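Local structure of protein RMD9, mitochondrial (Saccharomyces cerevisiae S288C, 7A9X) at residues P209-F214 with H244-Y248. The protein binds the dodecameric element in the 3'-UTRs of yeast mitochondrial mRNAs and takes part in the processing or stability of these transcripts. Numbering follows the deposited sequence.
With nucleotides of chain B.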
ATOM      1  N   PRO A 209      30.634  -1.729   1.112  1.00 82.55           N
ATOM      2  CA  PRO A 209      29.890  -2.502   2.125  1.00 83.70           C
ATOM      3  C   PRO A 209      28.432  -2.103   2.278  1.00 79.33           C
ATOM      4  O   PRO A 209      27.581  -2.980   2.481  1.00 75.67           O
ATOM      5  CB  PRO A 209      30.686  -2.234   3.411  1.00 80.27           C
ATOM      6  CG  PRO A 209      32.072  -1.972   2.939  1.00 76.13           C
ATOM      7  CD  PRO A 209      31.931  -1.253   1.625  1.00 77.99           C
ATOM      8  N   LYS A 210      28.108  -0.810   2.194  1.00 78.02           N
ATOM      9  CA  LYS A 210      26.718  -0.410   2.388  1.00 78.48           C
ATOM     10  C   LYS A 210      25.840  -0.849   1.224  1.00 76.36           C
ATOM     11  O   LYS A 210      24.637  -1.066   1.408  1.00 72.56           O
ATOM     12  CB  LYS A 210      26.615   1.099   2.602  1.00 78.52           C
ATOM     13  CG  LYS A 210      27.130   1.962   1.462  1.00 85.92           C
ATOM     14  CD  LYS A 210      26.891   3.427   1.786  1.00 96.21           C
ATOM     15  CE  LYS A 210      27.620   4.353   0.833  1.00106.68           C
ATOM     16  NZ  LYS A 210      27.454   5.776   1.247  1.00113.15           N
ATOM     17  N   VAL A 211      26.416  -0.990   0.029  1.00 75.31           N
ATOM     18  CA  VAL A 211      25.658  -1.531  -1.093  1.00 74.75           C
ATOM     19  C   VAL A 211      25.497  -3.039  -0.943  1.00 75.47           C
ATOM     20  O   VAL A 211      24.436  -3.598  -1.251  1.00 76.36           O
ATOM     21  CB  VAL A 211      26.334  -1.162  -2.427  1.00 75.10           C
ATOM     22  CG1 VAL A 211      25.487  -1.632  -3.601  1.00 67.74           C
ATOM     23  CG2 VAL A 211      26.580   0.336  -2.509  1.00 70.39           C
ATOM     24  N   VAL A 212      26.544  -3.721  -0.473  1.00 76.07           N
ATOM     25  CA  VAL A 212      26.439  -5.154  -0.207  1.00 76.31           C
ATOM     26  C   VAL A 212      25.389  -5.419   0.862  1.00 73.79           C
ATOM     27  O   VAL A 212      24.624  -6.388   0.777  1.00 71.23           O
ATOM     28  CB  VAL A 212      27.811  -5.728   0.196  1.00 75.46           C
ATOM     29  CG1 VAL A 212      27.698  -7.218   0.497  1.00 71.72           C
ATOM     30  CG2 VAL A 212      28.835  -5.476  -0.898  1.00 75.44           C
ATOM     31  N   GLY A 213      25.329  -4.555   1.880  1.00 72.00           N
ATOM     32  CA  GLY A 213      24.332  -4.718   2.924  1.00 72.97           C
ATOM     33  C   GLY A 213      22.914  -4.702   2.387  1.00 73.81           C
ATOM     34  O   GLY A 213      22.081  -5.514   2.794  1.00 73.25           O
ATOM     35  N   PHE A 214      22.617  -3.780   1.467  1.00 72.66           N
ATOM     36  CA  PHE A 214      21.299  -3.791   0.843  1.00 70.16           C
ATOM     37  C   PHE A 214      21.074  -5.068   0.053  1.00 70.46           C
ATOM     38  O   PHE A 214      19.943  -5.564  -0.012  1.00 71.98           O
ATOM     39  CB  PHE A 214      21.115  -2.586  -0.082  1.00 61.14           C
ATOM     40  CG  PHE A 214      19.895  -2.689  -0.959  1.00 63.65           C
ATOM     41  CD1 PHE A 214      18.663  -2.249  -0.504  1.00 61.11           C
ATOM     42  CD2 PHE A 214      19.970  -3.258  -2.224  1.00 62.23           C
ATOM     43  CE1 PHE A 214      17.536  -2.358  -1.295  1.00 65.36           C
ATOM     44  CE2 PHE A 214      18.845  -3.375  -3.016  1.00 66.86           C
ATOM     45  CZ  PHE A 214      17.627  -2.921  -2.553  1.00 68.64           C
ATOM     46  N   HIS A 244      30.080  -0.786   8.158  1.00 78.83           N
ATOM     47  CA  HIS A 244      28.984   0.109   7.820  1.00 79.60           C
ATOM     48  C   HIS A 244      27.675  -0.415   8.403  1.00 75.41           C
ATOM     49  O   HIS A 244      27.384  -1.613   8.301  1.00 74.37           O
ATOM     50  CB  HIS A 244      28.851   0.272   6.306  1.00 70.38           C
ATOM     51  CG  HIS A 244      28.005   1.442   5.910  1.00 73.86           C
ATOM     52  ND1 HIS A 244      26.631   1.437   6.014  1.00 75.83           N
ATOM     53  CD2 HIS A 244      28.341   2.662   5.428  1.00 77.55           C
ATOM     54  CE1 HIS A 244      26.156   2.600   5.608  1.00 73.71           C
ATOM     55  NE2 HIS A 244      27.172   3.361   5.245  1.00 75.35           N
ATOM     56  N   PRO A 245      26.869   0.451   9.021  1.00 71.45           N
ATOM     57  CA  PRO A 245      25.606  -0.009   9.619  1.00 69.40           C
ATOM     58  C   PRO A 245      24.689  -0.727   8.646  1.00 71.06           C
ATOM     59  O   PRO A 245      23.987  -1.662   9.048  1.00 74.37           O
ATOM     60  CB  PRO A 245      24.971   1.292  10.126  1.00 67.79           C
ATOM     61  CG  PRO A 245      26.118   2.217  10.333  1.00 70.29           C
ATOM     62  CD  PRO A 245      27.129   1.877   9.284  1.00 64.97           C
ATOM     63  N   ASN A 246      24.667  -0.322   7.375  1.00 69.19           N
ATOM     64  CA  ASN A 246      23.805  -0.998   6.412  1.00 65.41           C
ATOM     65  C   ASN A 246      24.287  -2.415   6.127  1.00 73.23           C
ATOM     66  O   ASN A 246      23.492  -3.266   5.715  1.00 70.85           O
ATOM     67  CB  ASN A 246      23.721  -0.189   5.116  1.00 64.54           C
ATOM     68  CG  ASN A 246      22.431  -0.438   4.358  1.00 67.75           C
ATOM     69  OD1 ASN A 246      21.386  -0.678   4.960  1.00 73.96           O
ATOM     70  ND2 ASN A 246      22.498  -0.386   3.030  1.00 64.76           N
ATOM     71  N   LEU A 247      25.581  -2.685   6.327  1.00 75.28           N
ATOM     72  CA  LEU A 247      26.064  -4.059   6.235  1.00 71.98           C
ATOM     73  C   LEU A 247      25.572  -4.882   7.419  1.00 74.21           C
ATOM     74  O   LEU A 247      25.167  -6.039   7.252  1.00 72.69           O
ATOM     75  CB  LEU A 247      27.592  -4.080   6.154  1.00 71.66           C
ATOM     76  CG  LEU A 247      28.262  -5.436   5.915  1.00 76.04           C
ATOM     77  CD1 LEU A 247      27.746  -6.080   4.639  1.00 77.75           C
ATOM     78  CD2 LEU A 247      29.778  -5.291   5.867  1.00 75.13           C
ATOM     79  N   TYR A 248      25.602  -4.301   8.621  1.00 72.31           N
ATOM     80  CA  TYR A 248      24.940  -4.922   9.764  1.00 74.44           C
ATOM     81  C   TYR A 248      23.480  -5.223   9.453  1.00 76.76           C
ATOM     82  O   TYR A 248      23.001  -6.340   9.678  1.00 81.61           O
ATOM     83  CB  TYR A 248      25.030  -4.009  10.989  1.00 73.86           C
ATOM     84  CG  TYR A 248      26.325  -4.088  11.766  1.00 77.12           C
ATOM     85  CD1 TYR A 248      26.654  -5.225  12.493  1.00 78.23           C
ATOM     86  CD2 TYR A 248      27.204  -3.012  11.799  1.00 79.99           C
ATOM     87  CE1 TYR A 248      27.830  -5.296  13.215  1.00 82.40           C
ATOM     88  CE2 TYR A 248      28.380  -3.072  12.519  1.00 82.36           C
ATOM     89  CZ  TYR A 248      28.688  -4.217  13.223  1.00 85.29           C
ATOM     90  OH  TYR A 248      29.858  -4.284  13.940  1.00 91.15           O
TER
ATOM     91  P     A B   3      25.870   6.627   6.047  1.00 72.48           P
ATOM     92  OP1   A B   3      24.894   5.952   6.942  1.00 71.14           O
ATOM     93  OP2   A B   3      26.482   5.875   4.921  1.00 78.11           O
ATOM     94  O5'   A B   3      25.158   7.913   5.439  1.00 74.74           O
ATOM     95  C5'   A B   3      24.489   8.841   6.276  1.00 71.43           C
ATOM     96  C4'   A B   3      24.112  10.082   5.511  1.00 71.56           C
ATOM     97  O4'   A B   3      25.312  10.739   5.032  1.00 73.34           O
ATOM     98  C3'   A B   3      23.281   9.856   4.257  1.00 71.50           C
ATOM     99  O3'   A B   3      21.900   9.705   4.545  1.00 69.80           O
ATOM    100  C2'   A B   3      23.605  11.083   3.412  1.00 75.59           C
ATOM    101  O2'   A B   3      22.852  12.206   3.846  1.00 77.29           O
ATOM    102  C1'   A B   3      25.075  11.320   3.769  1.00 76.48           C
ATOM    103  N9    A B   3      25.996  10.709   2.793  1.00 82.62           N
ATOM    104  C8    A B   3      26.532   9.444   2.819  1.00 83.25           C
ATOM    105  N7    A B   3      27.325   9.185   1.808  1.00 83.33           N
ATOM    106  C5    A B   3      27.312  10.359   1.068  1.00 84.40           C
ATOM    107  C6    A B   3      27.954  10.732  -0.127  1.00 84.63           C
ATOM    108  N6    A B   3      28.767   9.928  -0.814  1.00 79.18           N
ATOM    109  N1    A B   3      27.728  11.979  -0.599  1.00 91.03           N
ATOM    110  C2    A B   3      26.913  12.788   0.088  1.00 92.96           C
ATOM    111  N3    A B   3      26.253  12.552   1.221  1.00 90.98           N
ATOM    112  C4    A B   3      26.498  11.306   1.662  1.00 86.63           C
TER
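Gly213 CA lies 3.8 Å from Leu247 CA, and Lys210 CA faces Asn246 CA at 5.0 Å, bringing the first turns of helices 209-223 and 245-257 into close backbone contact. Gly213 permits this approach, since a CB on it would run into Asn246 O; its CA instead makes a CA-H...O contact of 3.3 Å with that oxygen. Beside the glycine, Leu247 places CD1 against Val212 CG1 and CD2 against Pro209 CB. Asn246, meanwhile, carries CG anti to its backbone N (chi1 -154°), sending ND2 across to Lys210 O in a 2.8 Å hydrogen bond that is bent (139° at the hydrogen) and tilted from both the amide and the carbonyl planes. The same oxygen accepts a weak helical bond from Phe214 N.

Lys210 CB sits almost squarely over one face of the His244 imidazole, 3.3 Å from its centroid, while Pro245 CD covers the opposite face toward the rim. Held between them, the ring bonds through both nitrogens to partners lying near its plane: ND1 accepts from Asn246 N, a capping bond that makes His244 the N-cap of helix 245-257, and NE2 donates to OP2 of A3 of chain B at 2.6 Å. The extended Lys210 chain runs past NE2, bringing NZ to 3.5 Å from N7 of the adenine. A leucine in place of His244 would probably cost helix 245-257 its side-chain cap and leave the phosphate without this donor. Asn246 and Pro245 also touch Tyr282 of helix 281-292. The two helices open what are assigned as consecutive pentatricopeptide repeats, PPR2 and PPR3, packed side by side, with a helix N-terminus and its capping histidine forming part of the RNA-binding surface.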